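AB hydrolase-1 domain-containing protein (Streptococcus mutans, PDB 4L9A) is an alpha/beta hydrolase that probably acts as a carboxylesterase, cleaving ester bonds. Local coordinates at residues 135-148 and 233-247. Numbering follows the deposited sequence.
Sequences CLGFIGLEPTTVMI and IPSIVFSESFREKEY
Strands 135-141 and 235-239 are parallel neighbours in the central sheet of the alpha/beta hydrolase fold, and beyond their C-terminal ends a salt bridge joins Glu142 to Arg243. Five backbone hydrogen bonds join the two segments, from Phe138 N on Pro234 O to Glu142 N on Phe238 O, including flanking residues. On one face Ile139 and Ile236 lie side by side, as do Leu141 and Phe238, with Leu141 CD1 3.7 Å from Phe238 CD1; on the other, Ser235 OG meets the Phe138 ring edge. Glu142 reaches over the end of strand 235-239, where its OE2 accepts Glu240 N at 2.9 Å through the anti lone pair. Glu240 OE2 lies 2.9 Å from Glu142 OE2 with no bond between these acceptors; Glu240 pairs with Arg164. Arg243 NH2 meets Glu142 OE1 from above the carboxylate plane (3.1 Å), the flat groups 81° apart; His268 ND1 also bonds this oxygen, consistent with the acid-histidine pair of a hydrolase triad. Arg243 NH1 forms a salt bridge with Glu246 OE2 (2.8 Å), which also accepts Thr145 OG1 at 2.6 Å, while Tyr158 OH bonds OE1. The Thr145 hydroxyl caps the helix starting at Val146 by accepting Ile148 N. Tyr247 OH donates to Pro143 O (2.6 Å). Strand 111-117 pairs with the other edge of strand 135-141; helix 275-287 packs on Leu141 and Phe238, helix 120-130 on Phe138 from the opposite face.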
# COMPACT_ATOMS: atom_id res chain seq x y z
N CYS A 135 3.25 -14.99 7.63
CA CYS A 135 2.72 -14.40 6.41
C CYS A 135 2.24 -15.49 5.46
O CYS A 135 3.01 -16.40 5.11
CB CYS A 135 3.79 -13.55 5.74
SG CYS A 135 3.19 -12.67 4.31
N LEU A 136 0.99 -15.42 5.05
CA LEU A 136 0.43 -16.41 4.12
C LEU A 136 0.46 -15.99 2.65
O LEU A 136 0.21 -16.80 1.76
CB LEU A 136 -1.00 -16.75 4.50
CG LEU A 136 -1.18 -17.30 5.92
CD1 LEU A 136 -2.65 -17.45 6.24
CD2 LEU A 136 -0.45 -18.61 6.07
N GLY A 137 0.75 -14.72 2.39
CA GLY A 137 0.69 -14.24 1.03
C GLY A 137 0.95 -12.76 0.90
O GLY A 137 0.73 -11.98 1.83
N PHE A 138 1.43 -12.37 -0.28
CA PHE A 138 1.61 -10.96 -0.61
C PHE A 138 0.72 -10.63 -1.80
O PHE A 138 0.70 -11.36 -2.78
CB PHE A 138 3.07 -10.68 -0.95
CG PHE A 138 3.32 -9.27 -1.44
CD1 PHE A 138 3.34 -8.21 -0.54
CD2 PHE A 138 3.54 -9.02 -2.79
CE1 PHE A 138 3.56 -6.91 -0.98
CE2 PHE A 138 3.76 -7.73 -3.23
CZ PHE A 138 3.77 -6.67 -2.33
N ILE A 139 -0.03 -9.53 -1.70
CA ILE A 139 -0.87 -9.07 -2.79
C ILE A 139 -0.40 -7.67 -3.16
O ILE A 139 -0.56 -6.72 -2.38
CB ILE A 139 -2.36 -9.02 -2.39
CG1 ILE A 139 -2.79 -10.33 -1.72
CG2 ILE A 139 -3.22 -8.70 -3.60
CD1 ILE A 139 -2.65 -11.56 -2.60
N GLY A 140 0.21 -7.51 -4.32
CA GLY A 140 0.77 -6.21 -4.64
C GLY A 140 0.09 -5.56 -5.83
O GLY A 140 -0.02 -6.16 -6.90
N LEU A 141 -0.38 -4.34 -5.63
CA LEU A 141 -0.91 -3.55 -6.72
C LEU A 141 0.17 -2.56 -7.15
O LEU A 141 0.42 -1.58 -6.46
CB LEU A 141 -2.19 -2.82 -6.28
CG LEU A 141 -3.37 -3.68 -5.81
CD1 LEU A 141 -3.54 -4.96 -6.63
CD2 LEU A 141 -3.23 -4.01 -4.31
N GLU A 142 0.81 -2.85 -8.29
CA GLU A 142 1.97 -2.07 -8.74
C GLU A 142 2.91 -1.63 -7.61
O GLU A 142 3.21 -0.44 -7.44
CB GLU A 142 1.53 -0.89 -9.63
CG GLU A 142 1.05 -1.40 -11.01
CD GLU A 142 0.95 -0.32 -12.07
OE1 GLU A 142 1.20 0.87 -11.78
OE2 GLU A 142 0.59 -0.68 -13.21
N PRO A 143 3.37 -2.60 -6.82
CA PRO A 143 4.32 -2.27 -5.75
C PRO A 143 5.59 -1.68 -6.34
O PRO A 143 6.04 -2.11 -7.40
CB PRO A 143 4.60 -3.63 -5.09
CG PRO A 143 4.32 -4.63 -6.18
CD PRO A 143 3.17 -4.05 -6.97
N THR A 144 6.15 -0.68 -5.67
CA THR A 144 7.30 0.05 -6.19
C THR A 144 8.54 -0.85 -6.20
O THR A 144 8.94 -1.36 -5.15
CB THR A 144 7.56 1.33 -5.36
OG1 THR A 144 6.32 2.05 -5.22
CG2 THR A 144 8.58 2.22 -6.07
N THR A 145 9.14 -1.04 -7.38
CA THR A 145 10.37 -1.83 -7.49
C THR A 145 11.61 -0.98 -7.29
O THR A 145 11.60 0.24 -7.52
CB THR A 145 10.52 -2.51 -8.87
OG1 THR A 145 10.51 -1.50 -9.90
CG2 THR A 145 9.41 -3.53 -9.11
N VAL A 146 12.70 -1.63 -6.88
CA VAL A 146 13.97 -0.95 -6.75
C VAL A 146 14.34 -0.35 -8.11
O VAL A 146 14.86 0.76 -8.19
CB VAL A 146 15.07 -1.90 -6.28
CG1 VAL A 146 16.43 -1.24 -6.40
CG2 VAL A 146 14.81 -2.36 -4.85
N MSE A 147 14.04 -1.08 -9.18
CA MSE A 147 14.30 -0.57 -10.52
C MSE A 147 13.59 0.76 -10.78
O MSE A 147 14.24 1.75 -11.13
CB MSE A 147 13.90 -1.58 -11.58
CG MSE A 147 14.33 -1.18 -12.98
SE MSE A 147 13.19 -1.99 -14.34
CE MSE A 147 11.73 -0.69 -14.30
N ILE A 148 12.27 0.78 -10.64
CA ILE A 148 11.52 2.00 -10.92
C ILE A 148 11.92 3.10 -9.94
O ILE A 148 11.99 4.27 -10.30
CB ILE A 148 9.98 1.77 -10.93
CG1 ILE A 148 9.27 2.79 -11.81
CG2 ILE A 148 9.42 1.77 -9.51
CD1 ILE A 148 9.56 2.65 -13.27
N ILE A 233 6.56 -17.86 0.52
CA ILE A 233 5.36 -17.04 0.55
C ILE A 233 4.84 -16.77 -0.85
O ILE A 233 5.56 -16.19 -1.67
CB ILE A 233 5.63 -15.68 1.21
CG1 ILE A 233 6.03 -15.85 2.68
CG2 ILE A 233 4.41 -14.77 1.08
CD1 ILE A 233 6.51 -14.56 3.32
N PRO A 234 3.58 -17.14 -1.13
CA PRO A 234 3.02 -16.85 -2.45
C PRO A 234 2.82 -15.35 -2.65
O PRO A 234 2.48 -14.63 -1.70
CB PRO A 234 1.66 -17.56 -2.44
CG PRO A 234 1.48 -18.14 -1.08
CD PRO A 234 2.58 -17.66 -0.19
N SER A 235 3.04 -14.91 -3.88
CA SER A 235 2.93 -13.50 -4.24
C SER A 235 2.00 -13.36 -5.43
O SER A 235 2.21 -14.00 -6.46
CB SER A 235 4.31 -12.96 -4.60
OG SER A 235 4.25 -11.58 -4.93
N ILE A 236 0.98 -12.52 -5.29
CA ILE A 236 0.14 -12.20 -6.44
C ILE A 236 0.34 -10.72 -6.76
O ILE A 236 -0.03 -9.85 -5.97
CB ILE A 236 -1.36 -12.47 -6.19
CG1 ILE A 236 -1.59 -13.86 -5.59
CG2 ILE A 236 -2.13 -12.33 -7.51
CD1 ILE A 236 -1.34 -14.98 -6.54
N VAL A 237 0.95 -10.45 -7.91
CA VAL A 237 1.22 -9.07 -8.30
C VAL A 237 0.34 -8.68 -9.49
O VAL A 237 0.21 -9.45 -10.45
CB VAL A 237 2.72 -8.87 -8.62
CG1 VAL A 237 3.00 -7.50 -9.26
CG2 VAL A 237 3.55 -9.05 -7.37
N PHE A 238 -0.28 -7.50 -9.40
CA PHE A 238 -1.08 -6.94 -10.48
C PHE A 238 -0.40 -5.70 -11.00
O PHE A 238 0.03 -4.84 -10.22
CB PHE A 238 -2.49 -6.54 -9.97
CG PHE A 238 -3.33 -7.70 -9.52
CD1 PHE A 238 -3.12 -8.28 -8.27
CD2 PHE A 238 -4.33 -8.21 -10.33
CE1 PHE A 238 -3.90 -9.35 -7.84
CE2 PHE A 238 -5.11 -9.28 -9.91
CZ PHE A 238 -4.89 -9.85 -8.67
N SER A 239 -0.34 -5.57 -12.31
CA SER A 239 0.32 -4.44 -12.93
C SER A 239 -0.24 -4.20 -14.33
O SER A 239 -0.71 -5.13 -14.98
CB SER A 239 1.82 -4.72 -13.03
OG SER A 239 2.42 -3.92 -14.04
N GLU A 240 -0.16 -2.96 -14.79
CA GLU A 240 -0.43 -2.66 -16.18
C GLU A 240 0.52 -3.47 -17.07
O GLU A 240 1.66 -3.73 -16.68
CB GLU A 240 -0.28 -1.15 -16.43
CG GLU A 240 -1.28 -0.30 -15.63
CD GLU A 240 -0.94 1.18 -15.67
OE1 GLU A 240 -1.39 1.88 -16.60
OE2 GLU A 240 -0.22 1.65 -14.77
N SER A 241 0.06 -3.88 -18.25
CA SER A 241 0.83 -4.78 -19.11
C SER A 241 2.24 -4.28 -19.46
O SER A 241 3.16 -5.08 -19.57
CB SER A 241 0.08 -5.10 -20.41
OG SER A 241 -0.19 -3.92 -21.15
N PHE A 242 2.42 -2.97 -19.63
CA PHE A 242 3.73 -2.49 -20.08
C PHE A 242 4.86 -2.66 -19.05
O PHE A 242 6.03 -2.50 -19.37
CB PHE A 242 3.64 -1.05 -20.60
CG PHE A 242 3.29 -0.03 -19.55
CD1 PHE A 242 4.27 0.52 -18.75
CD2 PHE A 242 1.98 0.39 -19.39
CE1 PHE A 242 3.95 1.46 -17.78
CE2 PHE A 242 1.66 1.33 -18.42
CZ PHE A 242 2.64 1.87 -17.62
N ARG A 243 4.50 -3.02 -17.82
CA ARG A 243 5.50 -3.26 -16.79
C ARG A 243 5.83 -4.74 -16.56
O ARG A 243 6.48 -5.08 -15.58
CB ARG A 243 5.04 -2.65 -15.47
CG ARG A 243 5.09 -1.15 -15.50
CD ARG A 243 5.85 -0.65 -14.30
NE ARG A 243 4.93 -0.13 -13.34
CZ ARG A 243 5.22 0.20 -12.09
NH1 ARG A 243 6.45 0.05 -11.59
NH2 ARG A 243 4.26 0.68 -11.34
N GLU A 244 5.39 -5.61 -17.47
CA GLU A 244 5.53 -7.05 -17.25
C GLU A 244 6.97 -7.51 -16.94
O GLU A 244 7.20 -8.23 -15.96
CB GLU A 244 4.97 -7.83 -18.44
CG GLU A 244 5.11 -9.35 -18.30
CD GLU A 244 4.82 -10.08 -19.61
OE1 GLU A 244 5.02 -9.48 -20.68
OE2 GLU A 244 4.38 -11.24 -19.56
N LYS A 245 7.93 -7.11 -17.77
CA LYS A 245 9.31 -7.56 -17.60
C LYS A 245 9.91 -7.12 -16.26
O LYS A 245 10.55 -7.90 -15.55
CB LYS A 245 10.19 -7.08 -18.75
CG LYS A 245 11.61 -7.61 -18.68
CD LYS A 245 12.45 -7.15 -19.85
CE LYS A 245 13.88 -7.65 -19.71
NZ LYS A 245 13.91 -9.13 -19.51
N GLU A 246 9.71 -5.85 -15.93
CA GLU A 246 10.15 -5.28 -14.66
C GLU A 246 9.71 -6.17 -13.49
O GLU A 246 10.53 -6.57 -12.66
CB GLU A 246 9.59 -3.86 -14.52
CG GLU A 246 9.67 -3.27 -13.10
CD GLU A 246 8.85 -1.99 -12.94
OE1 GLU A 246 8.26 -1.54 -13.95
OE2 GLU A 246 8.78 -1.45 -11.82
N TYR A 247 8.42 -6.49 -13.44
CA TYR A 247 7.88 -7.32 -12.37
C TYR A 247 8.36 -8.78 -12.41
O TYR A 247 8.68 -9.35 -11.37
CB TYR A 247 6.36 -7.20 -12.29
CG TYR A 247 5.95 -5.92 -11.60
CD1 TYR A 247 6.29 -5.69 -10.27
CD2 TYR A 247 5.25 -4.93 -12.28
CE1 TYR A 247 5.94 -4.53 -9.63
CE2 TYR A 247 4.90 -3.76 -11.64
CZ TYR A 247 5.25 -3.57 -10.32
OH TYR A 247 4.90 -2.41 -9.69
O HOH W 1 5.00 1.02 -8.87